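Local coordinates for putative CRISPR-associated endoribonuclease-like protein Cas6nc (Pyrococcus horikoshii, PDB 3QJL) that binds CRISPR RNA as a Cas6-family member of the prokaryotic adaptive immune system that protects against viruses and other mobile genetic elements, at residues 29-32 and 33-37; 159-162 and 163-166. All coordinates share one frame; numbering follows the deposited sequence.

Both contacts are local, each spanning about one helical turn between residues three or four apart, so neither closes a long loop. Contact 1 comes first along the chain, within helix 25-39, which comes after strands 5-13 and 19-20 and runs beside helix 88-100 and strand 103-106 in the N-terminal half of the protein. Contact 2 opens much later, in the first turns of helix 160-176, where the C-terminal half packs this helix on strands 138-143, 148-153 and 185-189. The two lie in series, without nesting or crossing. Their centres are about 30 Å apart, on opposite sides of the chain's centre; outward-facing side chains join each helix to its surroundings.

Contact 1 of 2, residues 29-32 and 33-37; sequences YSQI and LEKVN
Tyr29 and Leu33 stand one helical turn apart with side chains running off the helix alongside each other, and they begin the apolar part of this contact. CD2 of Leu33 approaches the far end of the phenol obliquely, 3.5 Å from Tyr29 OH and 3.9 Å from Tyr29 CZ. Tyr29 has its CG beside its own carbonyl carbon (chi1 154°), which carries the ring along the helix toward Leu33. Ile32 and Val36, also four residues apart, make the second such pair, their CG2 methyls 4.0 Å apart. Branched and aromatic side chains suit this mostly buried surface: Leu33 and Val36 also touch Leu47 of helix 41-47, Val36 reaches Ile94 and Ala97 of helix 88-100, and Tyr29 and Ile32 meet the loop residues Leu234 and Trp54 respectively.

The backbone bonds are those of a regular alpha-helix, each amide reaching the carbonyl four residues earlier. Leu33 N donates to Tyr29 O at 3.0 Å and Glu34 N to Ser30 O at the same length. Lys35 N is bonded to Gln31 O, also at 3.0 Å, and Val36 N to Ile32 O at 2.8 Å.

Two longer polar side chains lead to strand 103-106. The methylenes of Lys35 run past the carbonyl of Gln31, but the two chains come only loosely near each other, Lys35 CE lying 4.3 Å from Gln31 CG. At their polar ends Gln31 OE1 accepts from Lys105 N, while Lys35 NZ donates to Glu103 O and makes a cation-pi contact with Phe104.

This chemistry implies a helix whose apolar surface packs on helices 41-47 and 88-100 and nearby loops, while a glutamine and a lysine fasten it to the backbone of strand 103-106.

Contact 2 of 2, residues 159-162 and 163-166; sequences LFMD and RLRK
Asp162 and Lys166, one turn apart, form a salt bridge. Lys166 NZ meets the syn lone pair of Asp162 OD2 at 2.8 Å, while its bond to Asp162 OD1, at 3.2 Å, is weak. The lysine starts beside its backbone N (chi1 -80°) and then stretches out, which gives it the length to meet the carboxylate; the aspartate puts its CG beside its own carbonyl carbon, leaning toward the lysine.

Phe160, with CG opposite its backbone N (chi1 -176°), sets its ring next to Leu164, whose CD2 comes obliquely to it at 3.9 Å from Phe160 CE2. Through these apolar residues helix 160-176, in a ferredoxin-like fold, packs on strand 185-189 of the C-terminal sheet and on strands 138-143 and 148-153: Phe160 touches Val138, Leu153 and Ile187, and Leu164 touches Val138 and Phe185. Met161, bent at chi2 and again at chi3, folds its methyl back so that CE rests 3.7 Å from Leu164 CD2. Its chain also lies across the guanidinium end of Arg165. Arg165, bent at chi3 (-81°), brings one guanidinium face over the carbonyl of Met161, whose O stands 3.9 Å above the plane toward its rim. That same O accepts the backbone bond from Arg165 N at 3.0 Å, while Arg165 NH2 donates to Phe185 O on strand 185-189.

Contact 1 of 2, residues 29-32 and 33-37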
ATOM      1  N   TYR A  29       5.311  23.312  -5.823  1.00 47.87           N
ATOM      2  CA  TYR A  29       6.695  23.734  -5.969  1.00 50.91           C
ATOM      3  C   TYR A  29       6.857  25.095  -6.622  1.00 52.48           C
ATOM      4  O   TYR A  29       7.565  25.950  -6.108  1.00 55.40           O
ATOM      5  CB  TYR A  29       7.479  22.727  -6.782  1.00 46.17           C
ATOM      6  CG  TYR A  29       8.663  23.330  -7.494  1.00 45.60           C
ATOM      7  CD1 TYR A  29       8.538  23.860  -8.771  1.00 44.73           C
ATOM      8  CD2 TYR A  29       9.915  23.350  -6.896  1.00 48.00           C
ATOM      9  CE1 TYR A  29       9.624  24.398  -9.432  1.00 45.67           C
ATOM     10  CE2 TYR A  29      11.013  23.879  -7.554  1.00 50.18           C
ATOM     11  CZ  TYR A  29      10.858  24.404  -8.819  1.00 48.60           C
ATOM     12  OH  TYR A  29      11.946  24.937  -9.470  1.00 51.54           O
ATOM     13  N   SER A  30       6.226  25.286  -7.772  1.00 51.78           N
ATOM     14  CA  SER A  30       6.388  26.514  -8.533  1.00 49.61           C
ATOM     15  C   SER A  30       5.805  27.690  -7.767  1.00 55.52           C
ATOM     16  O   SER A  30       6.323  28.816  -7.834  1.00 54.72           O
ATOM     17  CB  SER A  30       5.695  26.381  -9.883  1.00 54.45           C
ATOM     18  OG  SER A  30       4.290  26.348  -9.696  1.00 58.94           O
ATOM     19  N   GLN A  31       4.719  27.426  -7.046  1.00 51.88           N
ATOM     20  CA  GLN A  31       4.068  28.439  -6.219  1.00 49.77           C
ATOM     21  C   GLN A  31       4.989  28.953  -5.106  1.00 55.16           C
ATOM     22  O   GLN A  31       5.147  30.161  -4.915  1.00 60.89           O
ATOM     23  CB  GLN A  31       2.791  27.862  -5.616  1.00 49.21           C
ATOM     24  CG  GLN A  31       1.587  28.744  -5.762  1.00 53.15           C
ATOM     25  CD  GLN A  31       0.358  27.961  -6.123  1.00 61.54           C
ATOM     26  OE1 GLN A  31      -0.693  28.090  -5.488  1.00 63.29           O
ATOM     27  NE2 GLN A  31       0.479  27.134  -7.157  1.00 60.52           N
ATOM     28  N   ILE A  32       5.584  28.031  -4.360  1.00 52.42           N
ATOM     29  CA  ILE A  32       6.570  28.400  -3.359  1.00 49.88           C
ATOM     30  C   ILE A  32       7.728  29.174  -4.003  1.00 52.40           C
ATOM     31  O   ILE A  32       8.085  30.257  -3.546  1.00 54.77           O
ATOM     32  CB  ILE A  32       7.100  27.166  -2.633  1.00 45.57           C
ATOM     33  CG1 ILE A  32       6.115  26.726  -1.560  1.00 43.84           C
ATOM     34  CG2 ILE A  32       8.450  27.430  -2.040  1.00 39.82           C
ATOM     35  CD1 ILE A  32       6.523  25.424  -0.883  1.00 41.32           C
ATOM     36  N   LEU A  33       8.293  28.639  -5.081  1.00 51.70           N
ATOM     37  CA  LEU A  33       9.399  29.302  -5.776  1.00 54.29           C
ATOM     38  C   LEU A  33       9.086  30.779  -6.045  1.00 55.22           C
ATOM     39  O   LEU A  33       9.882  31.661  -5.740  1.00 52.36           O
ATOM     40  CB  LEU A  33       9.704  28.589  -7.093  1.00 46.28           C
ATOM     41  CG  LEU A  33      11.041  29.001  -7.689  1.00 47.04           C
ATOM     42  CD1 LEU A  33      12.161  28.692  -6.714  1.00 48.30           C
ATOM     43  CD2 LEU A  33      11.285  28.316  -9.003  1.00 47.52           C
ATOM     44  N   GLU A  34       7.914  31.024  -6.619  1.00 58.01           N
ATOM     45  CA  GLU A  34       7.424  32.360  -6.926  1.00 55.18           C
ATOM     46  C   GLU A  34       7.380  33.230  -5.674  1.00 61.95           C
ATOM     47  O   GLU A  34       7.882  34.362  -5.667  1.00 57.75           O
ATOM     48  CB  GLU A  34       6.028  32.232  -7.532  1.00 55.91           C
ATOM     49  CG  GLU A  34       5.248  33.506  -7.698  1.00 66.39           C
ATOM     50  CD  GLU A  34       3.864  33.246  -8.288  1.00 88.96           C
ATOM     51  OE1 GLU A  34       3.396  34.089  -9.088  1.00105.26           O
ATOM     52  OE2 GLU A  34       3.244  32.202  -7.956  1.00 70.29           O
ATOM     53  N   LYS A  35       6.783  32.693  -4.612  1.00 57.68           N
ATOM     54  CA  LYS A  35       6.670  33.412  -3.355  1.00 49.39           C
ATOM     55  C   LYS A  35       8.027  33.757  -2.742  1.00 53.75           C
ATOM     56  O   LYS A  35       8.250  34.895  -2.353  1.00 62.04           O
ATOM     57  CB  LYS A  35       5.805  32.640  -2.372  1.00 44.56           C
ATOM     58  CG  LYS A  35       4.380  32.486  -2.840  1.00 49.30           C
ATOM     59  CD  LYS A  35       3.524  31.803  -1.797  1.00 53.24           C
ATOM     60  CE  LYS A  35       2.183  31.397  -2.369  1.00 56.66           C
ATOM     61  NZ  LYS A  35       1.530  32.502  -3.131  1.00 59.20           N
ATOM     62  N   VAL A  36       8.935  32.792  -2.660  1.00 51.92           N
ATOM     63  CA  VAL A  36      10.277  33.065  -2.152  1.00 51.56           C
ATOM     64  C   VAL A  36      11.013  34.032  -3.072  1.00 58.14           C
ATOM     65  O   VAL A  36      11.783  34.879  -2.624  1.00 61.08           O
ATOM     66  CB  VAL A  36      11.123  31.783  -2.032  1.00 53.12           C
ATOM     67  CG1 VAL A  36      12.539  32.108  -1.556  1.00 48.75           C
ATOM     68  CG2 VAL A  36      10.456  30.797  -1.096  1.00 53.84           C
ATOM     69  N   ASN A  37      10.782  33.913  -4.368  1.00 58.57           N
ATOM     70  CA  ASN A  37      11.519  34.743  -5.301  1.00 58.23           C
ATOM     71  C   ASN A  37      11.212  36.230  -5.107  1.00 63.63           C
ATOM     72  O   ASN A  37      12.063  37.085  -5.360  1.00 66.83           O
ATOM     73  CB  ASN A  37      11.258  34.304  -6.732  1.00 53.74           C
ATOM     74  CG  ASN A  37      12.141  35.012  -7.716  1.00 58.62           C
ATOM     75  OD1 ASN A  37      13.367  34.841  -7.713  1.00 57.60           O
ATOM     76  ND2 ASN A  37      11.528  35.817  -8.574  1.00 59.84           N
TER

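Contact 2 of 2, residues 159-162 and 163-166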
ATOM      1  N   LEU A 159      19.729  -2.078 -10.604  1.00 58.54           N
ATOM      2  CA  LEU A 159      20.623  -0.931 -10.601  1.00 58.67           C
ATOM      3  C   LEU A 159      20.244   0.121  -9.566  1.00 60.43           C
ATOM      4  O   LEU A 159      20.912   1.149  -9.457  1.00 59.61           O
ATOM      5  CB  LEU A 159      20.650  -0.284 -11.983  1.00 62.63           C
ATOM      6  CG  LEU A 159      21.076  -1.227 -13.113  1.00 78.38           C
ATOM      7  CD1 LEU A 159      20.844  -0.579 -14.480  1.00 82.51           C
ATOM      8  CD2 LEU A 159      22.538  -1.671 -12.946  1.00 76.46           C
ATOM      9  N   PHE A 160      19.178  -0.129  -8.813  1.00 56.37           N
ATOM     10  CA  PHE A 160      18.659   0.868  -7.884  1.00 52.55           C
ATOM     11  C   PHE A 160      19.695   1.339  -6.859  1.00 52.52           C
ATOM     12  O   PHE A 160      20.140   2.486  -6.886  1.00 47.38           O
ATOM     13  CB  PHE A 160      17.427   0.332  -7.165  1.00 49.97           C
ATOM     14  CG  PHE A 160      16.772   1.332  -6.255  1.00 47.90           C
ATOM     15  CD1 PHE A 160      15.779   2.170  -6.727  1.00 46.46           C
ATOM     16  CD2 PHE A 160      17.144   1.428  -4.926  1.00 46.64           C
ATOM     17  CE1 PHE A 160      15.169   3.083  -5.891  1.00 48.55           C
ATOM     18  CE2 PHE A 160      16.534   2.337  -4.080  1.00 43.56           C
ATOM     19  CZ  PHE A 160      15.552   3.168  -4.558  1.00 44.97           C
ATOM     20  N   MET A 161      20.071   0.433  -5.964  1.00 54.03           N
ATOM     21  CA  MET A 161      20.976   0.734  -4.862  1.00 48.99           C
ATOM     22  C   MET A 161      22.244   1.426  -5.337  1.00 51.21           C
ATOM     23  O   MET A 161      22.737   2.342  -4.687  1.00 54.77           O
ATOM     24  CB  MET A 161      21.340  -0.548  -4.113  1.00 42.98           C
ATOM     25  CG  MET A 161      21.915  -0.335  -2.741  1.00 50.59           C
ATOM     26  SD  MET A 161      20.785   0.578  -1.671  1.00 60.75           S
ATOM     27  CE  MET A 161      21.459   2.240  -1.777  1.00 50.54           C
ATOM     28  N   ASP A 162      22.775   0.991  -6.469  1.00 53.75           N
ATOM     29  CA  ASP A 162      24.012   1.567  -6.960  1.00 55.24           C
ATOM     30  C   ASP A 162      23.766   2.959  -7.521  1.00 57.10           C
ATOM     31  O   ASP A 162      24.593   3.865  -7.379  1.00 57.14           O
ATOM     32  CB  ASP A 162      24.662   0.688  -8.019  1.00 53.97           C
ATOM     33  CG  ASP A 162      25.875   1.346  -8.630  1.00 67.38           C
ATOM     34  OD1 ASP A 162      26.959   1.264  -8.009  1.00 74.77           O
ATOM     35  OD2 ASP A 162      25.740   1.975  -9.710  1.00 63.16           O
ATOM     36  N   ARG A 163      22.622   3.136  -8.159  1.00 52.17           N
ATOM     37  CA  ARG A 163      22.276   4.442  -8.676  1.00 53.57           C
ATOM     38  C   ARG A 163      22.003   5.429  -7.527  1.00 51.11           C
ATOM     39  O   ARG A 163      22.459   6.563  -7.554  1.00 48.86           O
ATOM     40  CB  ARG A 163      21.074   4.317  -9.602  1.00 52.33           C
ATOM     41  CG  ARG A 163      20.640   5.602 -10.218  1.00 53.72           C
ATOM     42  CD  ARG A 163      21.644   6.137 -11.212  1.00 55.91           C
ATOM     43  NE  ARG A 163      21.135   7.409 -11.720  1.00 72.48           N
ATOM     44  CZ  ARG A 163      21.697   8.602 -11.520  1.00 73.46           C
ATOM     45  NH1 ARG A 163      22.841   8.710 -10.844  1.00 65.15           N
ATOM     46  NH2 ARG A 163      21.120   9.691 -12.024  1.00 64.66           N
ATOM     47  N   LEU A 164      21.272   4.985  -6.510  1.00 50.18           N
ATOM     48  CA  LEU A 164      20.890   5.850  -5.402  1.00 45.58           C
ATOM     49  C   LEU A 164      22.113   6.299  -4.637  1.00 51.33           C
ATOM     50  O   LEU A 164      22.213   7.456  -4.242  1.00 47.70           O
ATOM     51  CB  LEU A 164      19.955   5.113  -4.445  1.00 46.22           C
ATOM     52  CG  LEU A 164      19.588   5.825  -3.138  1.00 47.89           C
ATOM     53  CD1 LEU A 164      18.760   7.088  -3.396  1.00 42.77           C
ATOM     54  CD2 LEU A 164      18.855   4.876  -2.207  1.00 40.91           C
ATOM     55  N   ARG A 165      23.024   5.358  -4.414  1.00 50.79           N
ATOM     56  CA  ARG A 165      24.289   5.612  -3.748  1.00 46.22           C
ATOM     57  C   ARG A 165      25.012   6.781  -4.443  1.00 53.00           C
ATOM     58  O   ARG A 165      25.402   7.762  -3.803  1.00 52.59           O
ATOM     59  CB  ARG A 165      25.124   4.332  -3.796  1.00 47.75           C
ATOM     60  CG  ARG A 165      26.217   4.193  -2.749  1.00 56.44           C
ATOM     61  CD  ARG A 165      26.792   2.758  -2.735  1.00 62.21           C
ATOM     62  NE  ARG A 165      25.970   1.797  -1.976  1.00 65.40           N
ATOM     63  CZ  ARG A 165      25.582   0.591  -2.414  1.00 61.02           C
ATOM     64  NH1 ARG A 165      25.918   0.162  -3.630  1.00 61.06           N
ATOM     65  NH2 ARG A 165      24.846  -0.197  -1.635  1.00 54.08           N
ATOM     66  N   LYS A 166      25.172   6.689  -5.759  1.00 51.57           N
ATOM     67  CA  LYS A 166      25.832   7.750  -6.518  1.00 50.11           C
ATOM     68  C   LYS A 166      25.060   9.066  -6.491  1.00 49.61           C
ATOM     69  O   LYS A 166      25.652  10.133  -6.435  1.00 52.30           O
ATOM     70  CB  LYS A 166      26.098   7.310  -7.964  1.00 51.94           C
ATOM     71  CG  LYS A 166      27.319   6.427  -8.104  1.00 54.02           C
ATOM     72  CD  LYS A 166      27.256   5.536  -9.322  1.00 50.34           C
ATOM     73  CE  LYS A 166      28.361   4.503  -9.271  1.00 49.25           C
ATOM     74  NZ  LYS A 166      28.080   3.348 -10.165  1.00 67.14           N
TER